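Long-range contacts in pyruvate synthase subunit porC (Thermotoga maritima MSB8, PDB 2RAA), which forms the gamma chain of the heterotetrameric enzyme that converts pyruvate and CoA to acetyl-CoA and CO2 while reducing ferredoxin: residues I22-R27 with A67-G72; E102-D107 with T125-K130; G108-N113 with G129-V134. One frame throughout, in Å; residues are numbered along the deposited sequence.

Interaction 1 of 3, residues I22-R27 with A67-G72. With SO4 (sulfate ion), chain C.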
loop_
_atom_site.group_PDB
_atom_site.type_symbol
_atom_site.label_atom_id
_atom_site.label_comp_id
_atom_site.label_asym_id
_atom_site.label_seq_id
_atom_site.Cartn_x
_atom_site.Cartn_y
_atom_site.Cartn_z
ATOM N N ILE A 22 0.077 5.855 7.598
ATOM C CA ILE A 22 0.062 4.564 6.955
ATOM C C ILE A 22 1.379 3.819 7.202
ATOM O O ILE A 22 2.435 4.387 7.052
ATOM C CB ILE A 22 -0.047 4.758 5.449
ATOM C CG1 ILE A 22 -1.341 5.549 5.113
ATOM C CG2 ILE A 22 -0.011 3.392 4.756
ATOM C CD1 ILE A 22 -1.247 6.372 3.857
ATOM N N ARG A 23 1.322 2.552 7.582
ATOM C CA ARG A 23 2.545 1.795 7.848
ATOM C C ARG A 23 2.541 0.586 6.946
ATOM O O ARG A 23 1.582 -0.149 6.911
ATOM C CB ARG A 23 2.620 1.344 9.296
ATOM C CG ARG A 23 3.908 0.579 9.637
ATOM C CD ARG A 23 3.933 0.276 11.129
ATOM N NE ARG A 23 2.965 -0.746 11.477
ATOM C CZ ARG A 23 2.475 -0.946 12.691
ATOM N NH1 ARG A 23 2.805 -0.167 13.718
ATOM N NH2 ARG A 23 1.614 -1.924 12.861
ATOM N N TRP A 24 3.622 0.402 6.216
ATOM C CA TRP A 24 3.693 -0.645 5.209
ATOM C C TRP A 24 4.567 -1.722 5.709
ATOM O O TRP A 24 5.584 -1.411 6.337
ATOM C CB TRP A 24 4.412 -0.154 3.949
ATOM C CG TRP A 24 3.784 0.954 3.276
ATOM C CD1 TRP A 24 3.749 2.227 3.706
ATOM C CD2 TRP A 24 3.148 0.935 1.982
ATOM N NE1 TRP A 24 3.118 3.016 2.782
ATOM C CE2 TRP A 24 2.701 2.242 1.732
ATOM C CE3 TRP A 24 2.878 -0.067 1.044
ATOM C CZ2 TRP A 24 2.003 2.588 0.571
ATOM C CZ3 TRP A 24 2.188 0.262 -0.114
ATOM C CH2 TRP A 24 1.749 1.574 -0.343
ATOM N N HIS A 25 4.246 -2.968 5.341
ATOM C CA HIS A 25 5.085 -4.120 5.666
ATOM C C HIS A 25 5.300 -4.929 4.403
ATOM O O HIS A 25 4.360 -5.336 3.746
ATOM C CB HIS A 25 4.446 -4.983 6.725
ATOM C CG HIS A 25 4.236 -4.267 8.014
ATOM N ND1 HIS A 25 5.099 -4.393 9.083
ATOM C CD2 HIS A 25 3.277 -3.390 8.398
ATOM C CE1 HIS A 25 4.667 -3.634 10.077
ATOM N NE2 HIS A 25 3.569 -3.010 9.685
ATOM N N GLY A 26 6.561 -5.127 4.071
ATOM C CA GLY A 26 6.956 -5.888 2.923
ATOM C C GLY A 26 8.362 -6.365 3.207
ATOM O O GLY A 26 8.907 -6.086 4.272
ATOM N N ARG A 27 8.919 -7.090 2.247
ATOM C CA ARG A 27 10.284 -7.598 2.304
ATOM C C ARG A 27 11.113 -6.829 1.280
ATOM O O ARG A 27 10.598 -6.460 0.197
ATOM C CB ARG A 27 10.322 -9.083 1.916
ATOM C CG ARG A 27 9.521 -10.047 2.798
ATOM C CD ARG A 27 9.659 -11.529 2.336
ATOM N NE ARG A 27 8.882 -12.439 3.190
ATOM C CZ ARG A 27 9.257 -12.835 4.408
ATOM N NH1 ARG A 27 10.402 -12.434 4.950
ATOM N NH2 ARG A 27 8.479 -13.639 5.106
ATOM N N ALA A 67 7.874 0.695 5.742
ATOM C CA ALA A 67 7.954 2.044 5.201
ATOM C C ALA A 67 6.796 2.774 5.915
ATOM O O ALA A 67 5.977 2.118 6.526
ATOM C CB ALA A 67 7.787 2.056 3.696
ATOM N N PHE A 68 6.729 4.101 5.856
ATOM C CA PHE A 68 5.747 4.868 6.580
ATOM C C PHE A 68 5.364 6.074 5.785
ATOM O O PHE A 68 6.194 6.610 5.128
ATOM C CB PHE A 68 6.396 5.393 7.872
ATOM C CG PHE A 68 6.982 4.303 8.741
ATOM C CD1 PHE A 68 8.278 3.865 8.565
ATOM C CD2 PHE A 68 6.231 3.711 9.741
ATOM C CE1 PHE A 68 8.784 2.842 9.366
ATOM C CE2 PHE A 68 6.758 2.699 10.532
ATOM C CZ PHE A 68 8.000 2.265 10.337
ATOM N N ASN A 69 4.106 6.500 5.846
ATOM C CA ASN A 69 3.684 7.781 5.298
ATOM C C ASN A 69 2.914 8.509 6.372
ATOM O O ASN A 69 2.136 7.881 7.108
ATOM C CB ASN A 69 2.747 7.670 4.093
ATOM C CG ASN A 69 3.420 7.094 2.875
ATOM O OD1 ASN A 69 3.353 5.916 2.685
ATOM N ND2 ASN A 69 4.052 7.923 2.043
ATOM N N ARG A 70 3.167 9.818 6.451
ATOM C CA ARG A 70 2.335 10.749 7.182
ATOM C C ARG A 70 1.956 11.771 6.158
ATOM O O ARG A 70 2.814 12.233 5.392
ATOM C CB ARG A 70 3.073 11.400 8.315
ATOM C CG ARG A 70 3.559 10.386 9.350
ATOM C CD ARG A 70 3.910 11.098 10.647
ATOM N NE ARG A 70 4.096 10.176 11.767
ATOM C CZ ARG A 70 5.272 9.713 12.194
ATOM N NH1 ARG A 70 6.423 10.066 11.616
ATOM N NH2 ARG A 70 5.309 8.872 13.222
ATOM N N ILE A 71 0.657 12.014 6.052
ATOM C CA ILE A 71 0.124 12.961 5.073
ATOM C C ILE A 71 -0.819 13.891 5.860
ATOM O O ILE A 71 -1.720 13.412 6.490
ATOM C CB ILE A 71 -0.619 12.243 3.993
ATOM C CG1 ILE A 71 0.363 11.396 3.169
ATOM C CG2 ILE A 71 -1.326 13.256 3.125
ATOM C CD1 ILE A 71 -0.267 10.352 2.371
ATOM N N GLY A 72 -0.554 15.191 5.865
ATOM C CA GLY A 72 -1.299 16.142 6.713
ATOM C C GLY A 72 -2.691 16.219 6.189
ATOM O O GLY A 72 -2.904 16.161 4.965
HETATM S S SO4 C . 2.561 7.750 15.682
HETATM O O1 SO4 C . 2.140 7.930 17.065
HETATM O O2 SO4 C . 1.703 6.700 15.107
HETATM O O3 SO4 C . 2.366 9.025 14.994
HETATM O O4 SO4 C . 3.972 7.342 15.674
#
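Trp24 and Asn69 are tied by a side-chain hydrogen bond laid over an antiparallel backbone pairing of 22-27 with 67-72. Four backbone bonds join the strands: Ile22 and Asn69 exchange N-H and carbonyl in both directions, and so do Trp24 and Ala67, the Trp24 N to Ala67 O bond being 2.9 Å and nearly straight at 177°. Between these two hydrogen-bonded pairs lies the non-hydrogen-bonded pair Arg23-Phe68.

With CG anti to its carbonyl carbon (chi1 -61°), Trp24 turns the indole NE1 to Asn69 OD1, donating at 2.9 Å nearly along the C=O axis, with ring and amide planes 62° apart. The other end of the amide, ND2, is held by the backbone carbonyl of Ser36 in helix 32-45, which fixes the flip of the amide. Arg23 NE donates to His25 NE2 at 2.9 Å, while NH1 binds Val82 O and NH2 binds Ile100 O and Glu102 O. Arg70 NH2 reaches a sulfate ion, probably from the crystallisation liquor, through weak hydrogen bonds, the closest 3.2 Å to O4.

Apolar packing differs on the two faces. Trp24 CD1 lies 4.0 Å from Ala67 CB on the face that packs on helix 32-45. On the other, Arg23 runs alongside Phe68, with CG 3.7 Å from Phe68 CE2.

The arrangement is an antiparallel strand pair within a mixed sheet, backed by a helix in an alpha/beta fold.

Interaction 2 of 3, residues E102-D107 with T125-K130; sequences EGLSED and TGFNGK
The Phe127 ring has Leu104 CD2 over one face, 3.7 Å from the ring centroid in a CH-pi contact, and the backbone N of Gly129 over the opposite face, towards the rim. At the edge sit two carbonyls: Ser105 O, 3.2 Å from Phe127 CE1, and Lys130 O from the ring's own segment. The oxygen thus meets the slightly positive rim of ring hydrogens, and the methyl meets the pi face. Phe127 carries its CG anti to the backbone N (chi1 -173°), a setting that swings the ring beneath Leu104, and the two side chains cross at about a right angle. Leu110 of strand 109-113 also packs on both Leu104 and Phe127.

Farther out, the Glu106 chain bends back at chi2 (-75°) and lays its carboxylate beside Asn128. Glu106 OE1 lies 3.6 Å from Asn128 CB, and the carboxylate and amide planes are 71° apart. Glu106 OE2 comes within 2.9 Å of Asn128 O, but both are acceptors, so this close approach is not a hydrogen bond.

Gly129 CA passes 3.6 Å from Glu106 O, where the two backbones run nearest each other. Ser105 OG accepts from Asp107 N, and at the end of helix 118-125 Thr125 OG1 accepts from Phe127 N at 3.1 Å, each closing an ST turn. These are two connections leading into adjacent parallel strands, 109-113 and 130-134, packed together at the N-terminal ends of these strands in the alpha/beta sheet.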
loop_
_atom_site.group_PDB
_atom_site.type_symbol
_atom_site.label_atom_id
_atom_site.label_comp_id
_atom_site.label_asym_id
_atom_site.label_seq_id
_atom_site.Cartn_x
_atom_site.Cartn_y
_atom_site.Cartn_z
ATOM N N GLU A 102 0.057 -4.010 15.518
ATOM C CA GLU A 102 0.247 -3.190 16.703
ATOM C C GLU A 102 -0.031 -1.720 16.438
ATOM O O GLU A 102 0.451 -1.165 15.459
ATOM C CB GLU A 102 1.669 -3.356 17.241
ATOM C CG GLU A 102 1.855 -4.661 18.006
ATOM C CD GLU A 102 3.211 -4.768 18.693
ATOM O OE1 GLU A 102 4.197 -4.213 18.152
ATOM O OE2 GLU A 102 3.286 -5.423 19.765
ATOM N N GLY A 103 -0.815 -1.090 17.309
ATOM C CA GLY A 103 -1.145 0.329 17.165
ATOM C C GLY A 103 -2.300 0.633 16.222
ATOM O O GLY A 103 -2.757 1.785 16.138
ATOM N N LEU A 104 -2.794 -0.395 15.531
ATOM C CA LEU A 104 -3.904 -0.216 14.599
ATOM C C LEU A 104 -5.227 -0.180 15.358
ATOM O O LEU A 104 -5.648 -1.157 15.995
ATOM C CB LEU A 104 -3.915 -1.306 13.507
ATOM C CG LEU A 104 -4.913 -1.161 12.338
ATOM C CD1 LEU A 104 -4.780 0.166 11.560
ATOM C CD2 LEU A 104 -4.759 -2.336 11.399
ATOM N N SER A 105 -5.877 0.966 15.280
ATOM C CA SER A 105 -7.177 1.146 15.894
ATOM C C SER A 105 -8.195 0.202 15.296
ATOM O O SER A 105 -7.935 -0.453 14.296
ATOM C CB SER A 105 -7.658 2.575 15.664
ATOM O OG SER A 105 -9.035 2.693 15.931
ATOM N N GLU A 106 -9.368 0.167 15.910
ATOM C CA GLU A 106 -10.465 -0.628 15.414
ATOM C C GLU A 106 -11.141 0.084 14.244
ATOM O O GLU A 106 -11.571 -0.593 13.300
ATOM C CB GLU A 106 -11.460 -0.962 16.536
ATOM C CG GLU A 106 -10.880 -1.907 17.619
ATOM C CD GLU A 106 -10.764 -3.368 17.163
ATOM O OE1 GLU A 106 -11.809 -4.071 17.151
ATOM O OE2 GLU A 106 -9.625 -3.813 16.860
ATOM N N ASP A 107 -11.220 1.424 14.265
ATOM C CA ASP A 107 -11.764 2.135 13.078
ATOM C C ASP A 107 -10.724 2.300 11.940
ATOM O O ASP A 107 -10.992 2.989 10.969
ATOM C CB ASP A 107 -12.639 3.424 13.368
ATOM C CG ASP A 107 -11.964 4.494 14.258
ATOM O OD1 ASP A 107 -10.729 4.668 14.192
ATOM O OD2 ASP A 107 -12.700 5.206 15.005
ATOM N N THR A 125 -3.798 -12.425 12.284
ATOM C CA THR A 125 -3.483 -11.158 12.946
ATOM C C THR A 125 -4.229 -10.912 14.254
ATOM O O THR A 125 -3.671 -10.339 15.201
ATOM C CB THR A 125 -3.818 -9.967 12.026
ATOM O OG1 THR A 125 -5.221 -9.985 11.721
ATOM C CG2 THR A 125 -2.978 -10.007 10.736
ATOM N N GLY A 126 -5.493 -11.320 14.293
ATOM C CA GLY A 126 -6.362 -11.044 15.438
ATOM C C GLY A 126 -6.973 -9.650 15.326
ATOM O O GLY A 126 -7.412 -9.053 16.323
ATOM N N PHE A 127 -7.005 -9.131 14.104
ATOM C CA PHE A 127 -7.575 -7.838 13.849
ATOM C C PHE A 127 -9.078 -7.910 13.539
ATOM O O PHE A 127 -9.516 -8.449 12.507
ATOM C CB PHE A 127 -6.835 -7.148 12.696
ATOM C CG PHE A 127 -7.268 -5.732 12.491
ATOM C CD1 PHE A 127 -7.000 -4.777 13.463
ATOM C CD2 PHE A 127 -7.977 -5.358 11.361
ATOM C CE1 PHE A 127 -7.425 -3.471 13.307
ATOM C CE2 PHE A 127 -8.407 -4.052 11.189
ATOM C CZ PHE A 127 -8.133 -3.103 12.159
ATOM N N ASN A 128 -9.867 -7.384 14.466
ATOM C CA ASN A 128 -11.281 -7.120 14.227
ATOM C C ASN A 128 -11.187 -5.690 13.749
ATOM O O ASN A 128 -10.381 -4.933 14.282
ATOM C CB ASN A 128 -12.067 -7.237 15.512
ATOM C CG ASN A 128 -11.801 -8.549 16.222
ATOM O OD1 ASN A 128 -11.141 -8.572 17.264
ATOM N ND2 ASN A 128 -12.269 -9.659 15.635
ATOM N N GLY A 129 -11.958 -5.311 12.738
ATOM C CA GLY A 129 -11.772 -4.001 12.082
ATOM C C GLY A 129 -11.793 -4.247 10.594
ATOM O O GLY A 129 -11.691 -5.386 10.170
ATOM N N LYS A 130 -11.926 -3.197 9.794
ATOM C CA LYS A 130 -12.041 -3.389 8.358
ATOM C C LYS A 130 -10.765 -4.032 7.829
ATOM O O LYS A 130 -9.672 -3.568 8.101
ATOM C CB LYS A 130 -12.344 -2.069 7.622
ATOM C CG LYS A 130 -12.806 -2.291 6.174
ATOM C CD LYS A 130 -12.753 -1.018 5.325
ATOM C CE LYS A 130 -13.935 -0.100 5.582
ATOM N NZ LYS A 130 -13.801 1.144 4.751
#

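Interaction 3 of 3, residues G108-N113 with G129-V134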
loop_
_atom_site.group_PDB
_atom_site.type_symbol
_atom_site.label_atom_id
_atom_site.label_comp_id
_atom_site.label_asym_id
_atom_site.label_seq_id
_atom_site.Cartn_x
_atom_site.Cartn_y
_atom_site.Cartn_z
ATOM N N GLY A 108 -9.587 1.599 12.038
ATOM C CA GLY A 108 -8.535 1.628 11.021
ATOM C C GLY A 108 -8.671 0.494 10.016
ATOM O O GLY A 108 -9.577 -0.323 10.150
ATOM N N ILE A 109 -7.750 0.428 9.036
ATOM C CA ILE A 109 -7.822 -0.550 7.946
ATOM C C ILE A 109 -6.595 -1.404 7.864
ATOM O O ILE A 109 -5.489 -0.927 7.977
ATOM C CB ILE A 109 -7.983 0.139 6.549
ATOM C CG1 ILE A 109 -9.305 0.908 6.494
ATOM C CG2 ILE A 109 -7.905 -0.878 5.405
ATOM C CD1 ILE A 109 -9.590 1.603 5.173
ATOM N N LEU A 110 -6.804 -2.685 7.635
ATOM C CA LEU A 110 -5.714 -3.597 7.356
ATOM C C LEU A 110 -5.909 -3.974 5.891
ATOM O O LEU A 110 -6.925 -4.551 5.519
ATOM C CB LEU A 110 -5.757 -4.798 8.277
ATOM C CG LEU A 110 -4.806 -5.945 8.041
ATOM C CD1 LEU A 110 -3.348 -5.490 7.959
ATOM C CD2 LEU A 110 -5.024 -6.956 9.172
ATOM N N LEU A 111 -4.940 -3.590 5.064
ATOM C CA LEU A 111 -4.987 -3.835 3.628
ATOM C C LEU A 111 -3.901 -4.870 3.325
ATOM O O LEU A 111 -2.754 -4.714 3.785
ATOM C CB LEU A 111 -4.767 -2.508 2.869
ATOM C CG LEU A 111 -4.534 -2.597 1.350
ATOM C CD1 LEU A 111 -5.737 -3.192 0.620
ATOM C CD2 LEU A 111 -4.097 -1.241 0.785
ATOM N N VAL A 112 -4.257 -5.926 2.578
ATOM C CA VAL A 112 -3.356 -7.067 2.339
ATOM C C VAL A 112 -3.382 -7.559 0.896
ATOM O O VAL A 112 -4.415 -7.588 0.250
ATOM C CB VAL A 112 -3.667 -8.267 3.304
ATOM C CG1 VAL A 112 -2.554 -9.316 3.281
ATOM C CG2 VAL A 112 -3.849 -7.787 4.747
ATOM N N ASN A 113 -2.199 -7.942 0.414
ATOM C CA ASN A 113 -1.990 -8.525 -0.911
ATOM C C ASN A 113 -2.120 -9.993 -0.654
ATOM O O ASN A 113 -1.211 -10.624 -0.113
ATOM C CB ASN A 113 -0.573 -8.223 -1.443
ATOM C CG ASN A 113 -0.208 -9.043 -2.679
ATOM O OD1 ASN A 113 -1.061 -9.371 -3.486
ATOM N ND2 ASN A 113 1.086 -9.326 -2.848
ATOM N N GLY A 129 -11.958 -5.311 12.738
ATOM C CA GLY A 129 -11.772 -4.001 12.082
ATOM C C GLY A 129 -11.793 -4.247 10.594
ATOM O O GLY A 129 -11.691 -5.386 10.170
ATOM N N LYS A 130 -11.926 -3.197 9.794
ATOM C CA LYS A 130 -12.041 -3.389 8.358
ATOM C C LYS A 130 -10.765 -4.032 7.829
ATOM O O LYS A 130 -9.672 -3.568 8.101
ATOM C CB LYS A 130 -12.344 -2.069 7.622
ATOM C CG LYS A 130 -12.806 -2.291 6.174
ATOM C CD LYS A 130 -12.753 -1.018 5.325
ATOM C CE LYS A 130 -13.935 -0.100 5.582
ATOM N NZ LYS A 130 -13.801 1.144 4.751
ATOM N N ILE A 131 -10.923 -5.128 7.104
ATOM C CA ILE A 131 -9.825 -5.815 6.432
ATOM C C ILE A 131 -10.124 -5.785 4.943
ATOM O O ILE A 131 -11.177 -6.228 4.528
ATOM C CB ILE A 131 -9.697 -7.296 6.864
ATOM C CG1 ILE A 131 -9.254 -7.387 8.335
ATOM C CG2 ILE A 131 -8.747 -8.040 5.912
ATOM C CD1 ILE A 131 -9.348 -8.779 8.972
ATOM N N CYS A 132 -9.208 -5.243 4.150
ATOM C CA CYS A 132 -9.370 -5.176 2.705
ATOM C C CYS A 132 -8.287 -6.067 2.079
ATOM O O CYS A 132 -7.160 -6.106 2.574
ATOM C CB CYS A 132 -9.227 -3.727 2.255
ATOM S SG CYS A 132 -10.195 -2.525 3.216
ATOM N N VAL A 133 -8.626 -6.801 1.025
ATOM C CA VAL A 133 -7.683 -7.724 0.386
ATOM C C VAL A 133 -7.774 -7.577 -1.131
ATOM O O VAL A 133 -8.829 -7.223 -1.680
ATOM C CB VAL A 133 -7.975 -9.219 0.747
ATOM C CG1 VAL A 133 -7.935 -9.461 2.244
ATOM C CG2 VAL A 133 -9.307 -9.694 0.152
ATOM N N VAL A 134 -6.664 -7.832 -1.817
ATOM C CA VAL A 134 -6.667 -7.751 -3.286
ATOM C C VAL A 134 -5.490 -8.575 -3.771
ATOM O O VAL A 134 -4.461 -8.604 -3.134
ATOM C CB VAL A 134 -6.520 -6.317 -3.797
ATOM C CG1 VAL A 134 -5.236 -5.664 -3.243
ATOM C CG2 VAL A 134 -6.615 -6.231 -5.358
#
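Ile109 and Lys130 extend together off one face of the sheet, the aliphatic part of the lysine running along the isoleucine with Lys130 CD 4.1 Å from Ile109 CD1. On the same face Cys132 follows: its SG, anti to the carbonyl carbon (chi1 -48°), turns back towards Ile109 and comes 3.6 Å from Ile109 CG2. That sulfur forms the disulfide with Cys202 of the short end strand 201-202, tying strand 130-134 covalently to its antiparallel neighbour, and Val160 of helix 150-161 packs on both Ile109 and Cys132. Leu111, level with Cys132 across the strands, sets CD1 3.9 Å from Cys132 CB.

Strands 109-113 and 130-134 run parallel, with an angle of 18° between them, and are connected through helix 118-125: a beta-alpha-beta unit of the alpha/beta sheet, in which the helix lies on the face that carries Leu110 and Ile131 and its Val121 touches both. Across that face Leu110 CD2 and Ile131 CG1 are 4.3 Å apart, a looser meeting than that at the cysteine.

Alternate residues of 109-113 bond through both N and O to the partner strand, the usual parallel pattern. Leu110 pairs its N with Lys130 O and its O with Cys132 N, the latter bond 2.8 Å long; Val112 does the same with Cys132 O and Val134 N. CA-H contacts fill in between, as where Leu111 CA lies 3.3 Å from Cys132 O. At the last bridge, with Val134, the amide of Asn113 turns to partners outside the pair: ND2 donates to the backbone carbonyl of Ile91 and bonds Thr137 OG1, while OD1 accepts from the backbone N of Ala136.

Interactions 1 and 3 are buried pairings in one mixed sheet, antiparallel in the first and parallel in the third, with strand 87-90 between them; their centres are 14 Å apart. Interaction 2 is only partly buried and joins connecting segments, with ring packing in place of backbone bonds between them. It shares Gly129 and Lys130 with interaction 3 and rests against it, Phe127 CD2 lying 3.8 Å from Leu110 CB. A probable hydrogen bond from Arg23 NH2 to Glu102 O links interactions 1 and 2. Both strand pairs carry four backbone bonds; interaction 1 adds a side-chain bond between polar groups, interaction 3 mainly aliphatic contacts, with Cys132 disulfide-linked to Cys202 beyond it.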